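Local coordinates for RNA polymerase II subunit B1 CTD phosphatase RTR1 (PDB 5C2Y), which removes phosphate from a serine of the RNA polymerase II C-terminal domain heptad repeats and so regulates the polymerase during transcription, at residues 19-24 with 143-148; 126-131 with 160-165. All blocks are in the same frame, centred on the assembly; numbering follows the deposited sequence.

Both contacts bring loop backbone to side chains that read it through paired hydrogen bonds, and in each a glutamine amide does much of the work. Interaction 1, at the surface about 21 Å from the centre of the chain, ties the loop after helix 9-17 to the loop before helix 151-157. Interaction 2 lies deeper, about 9 Å from that centre, and sets the end of helix 119-129 against the start of helix 163-170. The centres of interactions 1 and 2 are 26 Å apart and the nearest atoms of the two about 11 Å, so they do not touch. Interaction 2 is the one near the zinc: the side chain of Phe163 lies about 12 Å from the ion, whose ligand His121 shares helix 119-129.

Interaction 1. Residues 19-24 with 143-148; sequences PFQKHR and VHLFED
With its CG opposite the carbonyl carbon and its chain folded again at chi2 (-69°), Gln21 carries its amide across to the backbone of residues 144-146; His144 holds its CG between backbone N and carbonyl carbon, turning its ring toward the carbonyls of Phe20 and His23. Both ends of the Gln21 amide are used. OE1 takes the N-H of Phe146 N at 2.8 Å in a nearly straight bond (174°), while NE2 gives to His144 O at 2.9 Å, approaching from above that carbonyl's plane; NE2 also bonds Leu17 O at the end of helix 9-17. The same amide lies over the Phe146 ring, CD 3.7 Å above its centre, with the two planes only 22° apart. His144 NE2 lies between two carbonyls of the 19-24 loop, and its N-H is bent toward both: His23 O at 3.0 Å, with NE2 almost in line with that C=O, and Phe20 O, a weak bond. Apolar packing is lighter, with Leu145 CD1 meeting Arg24 CG at 3.5 Å. With an alanine in place of Gln21, Phe146 N and His144 O would probably lose their mates and one face of the Phe146 ring its amide cover. Because every hydrogen bond across these two segments pairs a side-chain atom with a backbone atom, the loops are pinned here by side chains, with backbone pairing only next door, between Arg24 and Gly142; the two carbonyls beside NE2 are consistent with this nitrogen of His144 carrying a proton.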
# COMPACT_ATOMS: atom_id res chain seq x y z
N PRO A 19 1.60 -17.17 13.01
CA PRO A 19 1.14 -17.55 14.36
C PRO A 19 -0.37 -17.51 14.60
O PRO A 19 -0.77 -17.62 15.75
CB PRO A 19 1.83 -16.51 15.25
CG PRO A 19 2.91 -15.90 14.39
CD PRO A 19 2.34 -15.89 13.03
N PHE A 20 -1.19 -17.34 13.57
CA PHE A 20 -2.63 -17.23 13.81
C PHE A 20 -3.46 -18.07 12.85
O PHE A 20 -4.62 -17.76 12.58
CB PHE A 20 -3.08 -15.77 13.72
CG PHE A 20 -2.17 -14.80 14.43
CD1 PHE A 20 -2.36 -14.49 15.77
CD2 PHE A 20 -1.15 -14.16 13.74
CE1 PHE A 20 -1.54 -13.58 16.41
CE2 PHE A 20 -0.33 -13.24 14.38
CZ PHE A 20 -0.53 -12.96 15.71
N GLN A 21 -2.86 -19.15 12.35
CA GLN A 21 -3.57 -20.11 11.51
C GLN A 21 -4.34 -21.13 12.36
O GLN A 21 -4.70 -22.22 11.90
CB GLN A 21 -2.60 -20.83 10.59
CG GLN A 21 -1.67 -19.89 9.86
CD GLN A 21 -2.40 -19.06 8.82
OE1 GLN A 21 -3.13 -19.60 7.98
NE2 GLN A 21 -2.21 -17.74 8.87
N LYS A 22 -4.60 -20.75 13.61
CA LYS A 22 -5.36 -21.56 14.54
C LYS A 22 -6.85 -21.22 14.48
O LYS A 22 -7.69 -22.10 14.55
CB LYS A 22 -4.84 -21.35 15.97
CG LYS A 22 -5.56 -22.16 17.04
CD LYS A 22 -5.43 -23.66 16.78
CE LYS A 22 -5.89 -24.48 17.99
NZ LYS A 22 -7.34 -24.26 18.29
N HIS A 23 -7.17 -19.94 14.34
CA HIS A 23 -8.58 -19.55 14.33
C HIS A 23 -8.96 -18.70 13.13
O HIS A 23 -8.15 -17.99 12.56
CB HIS A 23 -8.92 -18.80 15.62
CG HIS A 23 -8.91 -19.66 16.84
ND1 HIS A 23 -9.91 -20.58 17.11
CD2 HIS A 23 -8.04 -19.74 17.88
CE1 HIS A 23 -9.65 -21.18 18.25
NE2 HIS A 23 -8.52 -20.70 18.74
N ARG A 24 -10.23 -18.80 12.74
CA ARG A 24 -10.79 -17.92 11.73
C ARG A 24 -10.86 -16.50 12.28
O ARG A 24 -10.60 -15.53 11.56
CB ARG A 24 -12.18 -18.39 11.30
CG ARG A 24 -12.18 -19.33 10.10
CD ARG A 24 -13.59 -19.67 9.60
NE ARG A 24 -14.25 -18.54 8.96
CZ ARG A 24 -15.22 -17.83 9.53
NH1 ARG A 24 -15.65 -18.15 10.75
NH2 ARG A 24 -15.78 -16.82 8.87
N VAL A 143 -9.47 -13.68 6.61
CA VAL A 143 -8.63 -13.15 5.52
C VAL A 143 -7.14 -13.38 5.72
O VAL A 143 -6.35 -13.02 4.86
CB VAL A 143 -8.79 -11.62 5.30
CG1 VAL A 143 -10.25 -11.24 5.04
CG2 VAL A 143 -8.19 -10.83 6.45
N HIS A 144 -6.76 -13.97 6.85
CA HIS A 144 -5.36 -14.18 7.16
C HIS A 144 -4.97 -15.65 7.01
O HIS A 144 -3.80 -16.01 7.14
CB HIS A 144 -5.06 -13.72 8.58
CG HIS A 144 -5.80 -14.50 9.61
ND1 HIS A 144 -7.08 -14.17 10.02
CD2 HIS A 144 -5.46 -15.61 10.31
CE1 HIS A 144 -7.49 -15.04 10.93
NE2 HIS A 144 -6.52 -15.92 11.12
N LEU A 145 -5.97 -16.49 6.74
CA LEU A 145 -5.78 -17.93 6.66
C LEU A 145 -5.21 -18.38 5.31
O LEU A 145 -5.74 -18.03 4.25
CB LEU A 145 -7.10 -18.65 6.94
CG LEU A 145 -7.64 -18.45 8.36
CD1 LEU A 145 -9.08 -18.94 8.48
CD2 LEU A 145 -6.74 -19.14 9.38
N PHE A 146 -4.12 -19.15 5.39
CA PHE A 146 -3.41 -19.67 4.22
C PHE A 146 -4.32 -20.51 3.34
O PHE A 146 -4.50 -20.20 2.17
CB PHE A 146 -2.21 -20.51 4.65
CG PHE A 146 -1.12 -19.72 5.28
CD1 PHE A 146 -1.16 -18.34 5.27
CD2 PHE A 146 -0.05 -20.35 5.89
CE1 PHE A 146 -0.16 -17.60 5.85
CE2 PHE A 146 0.97 -19.62 6.48
CZ PHE A 146 0.91 -18.24 6.46
N GLU A 147 -4.90 -21.56 3.91
CA GLU A 147 -5.87 -22.37 3.21
C GLU A 147 -7.23 -21.84 3.62
O GLU A 147 -7.91 -22.41 4.48
CB GLU A 147 -5.65 -23.85 3.52
CG GLU A 147 -4.36 -24.36 2.92
CD GLU A 147 -3.12 -23.80 3.58
OE1 GLU A 147 -3.12 -23.59 4.81
OE2 GLU A 147 -2.14 -23.55 2.84
N ASP A 148 -7.63 -20.73 3.01
CA ASP A 148 -8.83 -20.01 3.37
C ASP A 148 -10.04 -20.69 2.73
O ASP A 148 -10.13 -20.77 1.49
CB ASP A 148 -8.70 -18.54 2.92
CG ASP A 148 -9.77 -17.63 3.49
OD1 ASP A 148 -10.69 -18.11 4.21
OD2 ASP A 148 -9.66 -16.41 3.23

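Interaction 2. Residues 126-131 with 160-165; sequences QFYQVQ and VTLFEE
Gln131 NE2 is shared between two carbonyls, Thr161 O at 2.8 Å across the contact and Phe127 O at 3.0 Å, one turn back in helix 119-129. The first bond arrives in the carbonyl plane of Thr161, on a lone pair; the second comes from above the plane of Phe127 O. At the other end of the amide, OE1 receives Thr161 N in an almost straight bond (177°), so one glutamine pairs with both backbone polar groups of Thr161. Its chain is extended beyond CG, which brings both ends of the amide to the N-H and C=O of that one residue. Here the end of helix 119-129, part of the predicted RTR1-type zinc finger, meets the segment leading into helix 163-170, where Leu162 takes the N-cap position. In Phe127, CG anti to the backbone N (chi1 -171°) puts the ring against Thr161 and Phe163. Phe163 CA sits over one face of that ring, a CH-pi contact 3.8 Å from the centroid, and Phe163 CB lies 3.6 Å from Phe127 CG; the two rings meet obliquely, planes 36° apart. The rim of the Phe127 ring is turned to the Thr161 carbonyl, with CE1 near O, so this oxygen faces both an aromatic edge and the Gln131 amide. Farther inside, Tyr128 crosses Val160, whose CG1 is 3.4 Å from CD1 of the tyrosine, while Leu162 CD2 meets the edge of the same ring, 3.7 Å from CD1. Tyr128 OH carries on past both residues to bond Leu53 O in helix 50-56, and Leu162 also packs on Glu50 and Lys54 of that helix.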
# COMPACT_ATOMS: atom_id res chain seq x y z
N GLN A 126 -2.95 6.99 -4.09
CA GLN A 126 -4.24 7.48 -3.62
C GLN A 126 -5.39 6.69 -4.24
O GLN A 126 -6.39 6.41 -3.58
CB GLN A 126 -4.36 8.98 -3.91
CG GLN A 126 -5.74 9.56 -3.72
CD GLN A 126 -5.71 11.05 -3.47
OE1 GLN A 126 -5.98 11.86 -4.36
NE2 GLN A 126 -5.38 11.43 -2.23
N PHE A 127 -5.23 6.34 -5.51
CA PHE A 127 -6.13 5.45 -6.24
C PHE A 127 -6.28 4.12 -5.50
O PHE A 127 -7.38 3.58 -5.35
CB PHE A 127 -5.57 5.23 -7.64
CG PHE A 127 -6.49 4.50 -8.58
CD1 PHE A 127 -6.47 3.11 -8.66
CD2 PHE A 127 -7.34 5.21 -9.41
CE1 PHE A 127 -7.31 2.44 -9.55
CE2 PHE A 127 -8.18 4.55 -10.30
CZ PHE A 127 -8.16 3.17 -10.38
N TYR A 128 -5.15 3.60 -5.03
CA TYR A 128 -5.13 2.39 -4.21
C TYR A 128 -5.86 2.59 -2.90
O TYR A 128 -6.76 1.82 -2.56
CB TYR A 128 -3.68 1.99 -3.93
CG TYR A 128 -3.47 0.74 -3.11
CD1 TYR A 128 -3.48 -0.51 -3.71
CD2 TYR A 128 -3.22 0.82 -1.74
CE1 TYR A 128 -3.27 -1.66 -2.96
CE2 TYR A 128 -3.01 -0.32 -0.98
CZ TYR A 128 -3.03 -1.56 -1.60
OH TYR A 128 -2.82 -2.70 -0.86
N GLN A 129 -5.49 3.63 -2.17
CA GLN A 129 -5.98 3.86 -0.82
C GLN A 129 -7.50 3.99 -0.66
O GLN A 129 -8.08 3.48 0.31
CB GLN A 129 -5.33 5.10 -0.26
CG GLN A 129 -5.83 5.45 1.13
CD GLN A 129 -5.41 6.83 1.56
OE1 GLN A 129 -5.40 7.75 0.75
NE2 GLN A 129 -5.04 6.97 2.83
N VAL A 130 -8.14 4.70 -1.58
CA VAL A 130 -9.56 5.00 -1.45
C VAL A 130 -10.43 3.77 -1.73
O VAL A 130 -11.64 3.80 -1.53
CB VAL A 130 -9.97 6.14 -2.41
CG1 VAL A 130 -9.17 7.41 -2.09
CG2 VAL A 130 -9.74 5.71 -3.84
N GLN A 131 -9.81 2.70 -2.19
CA GLN A 131 -10.53 1.46 -2.43
C GLN A 131 -10.47 0.53 -1.23
O GLN A 131 -11.06 -0.55 -1.25
CB GLN A 131 -9.96 0.72 -3.63
CG GLN A 131 -10.03 1.46 -4.92
CD GLN A 131 -9.43 0.63 -6.04
OE1 GLN A 131 -9.83 -0.53 -6.23
NE2 GLN A 131 -8.45 1.19 -6.75
N VAL A 160 -8.55 -5.06 -5.14
CA VAL A 160 -8.03 -3.73 -5.34
C VAL A 160 -7.55 -3.67 -6.77
O VAL A 160 -6.88 -4.59 -7.22
CB VAL A 160 -6.88 -3.39 -4.36
CG1 VAL A 160 -6.38 -2.01 -4.60
CG2 VAL A 160 -7.35 -3.50 -2.93
N THR A 161 -7.93 -2.62 -7.50
CA THR A 161 -7.44 -2.39 -8.85
C THR A 161 -6.37 -1.31 -8.81
O THR A 161 -6.61 -0.22 -8.28
CB THR A 161 -8.57 -1.94 -9.81
OG1 THR A 161 -9.52 -3.00 -10.01
CG2 THR A 161 -8.00 -1.53 -11.13
N LEU A 162 -5.20 -1.57 -9.37
CA LEU A 162 -4.15 -0.57 -9.34
C LEU A 162 -4.36 0.44 -10.45
O LEU A 162 -4.92 0.11 -11.49
CB LEU A 162 -2.76 -1.21 -9.48
CG LEU A 162 -2.40 -2.27 -8.44
CD1 LEU A 162 -0.90 -2.44 -8.41
CD2 LEU A 162 -2.93 -1.88 -7.08
N PHE A 163 -3.91 1.67 -10.23
CA PHE A 163 -4.12 2.72 -11.20
C PHE A 163 -3.46 2.30 -12.49
O PHE A 163 -4.03 2.43 -13.57
CB PHE A 163 -3.56 4.05 -10.70
CG PHE A 163 -3.77 5.20 -11.65
CD1 PHE A 163 -4.92 5.31 -12.39
CD2 PHE A 163 -2.81 6.19 -11.76
CE1 PHE A 163 -5.09 6.38 -13.25
CE2 PHE A 163 -2.99 7.26 -12.62
CZ PHE A 163 -4.12 7.36 -13.36
N GLU A 164 -2.26 1.74 -12.37
CA GLU A 164 -1.50 1.41 -13.56
C GLU A 164 -2.09 0.20 -14.28
O GLU A 164 -1.72 -0.08 -15.40
CB GLU A 164 -0.01 1.20 -13.21
CG GLU A 164 0.27 0.22 -12.09
CD GLU A 164 0.16 0.82 -10.69
OE1 GLU A 164 1.18 0.82 -9.95
OE2 GLU A 164 -0.95 1.25 -10.31
N GLU A 165 -3.03 -0.50 -13.66
CA GLU A 165 -3.79 -1.53 -14.37
C GLU A 165 -4.80 -0.89 -15.30
O GLU A 165 -5.07 -1.41 -16.37
CB GLU A 165 -4.53 -2.46 -13.41
CG GLU A 165 -3.63 -3.29 -12.52
CD GLU A 165 -4.40 -4.26 -11.61
OE1 GLU A 165 -5.60 -4.06 -11.40
OE2 GLU A 165 -3.78 -5.22 -11.10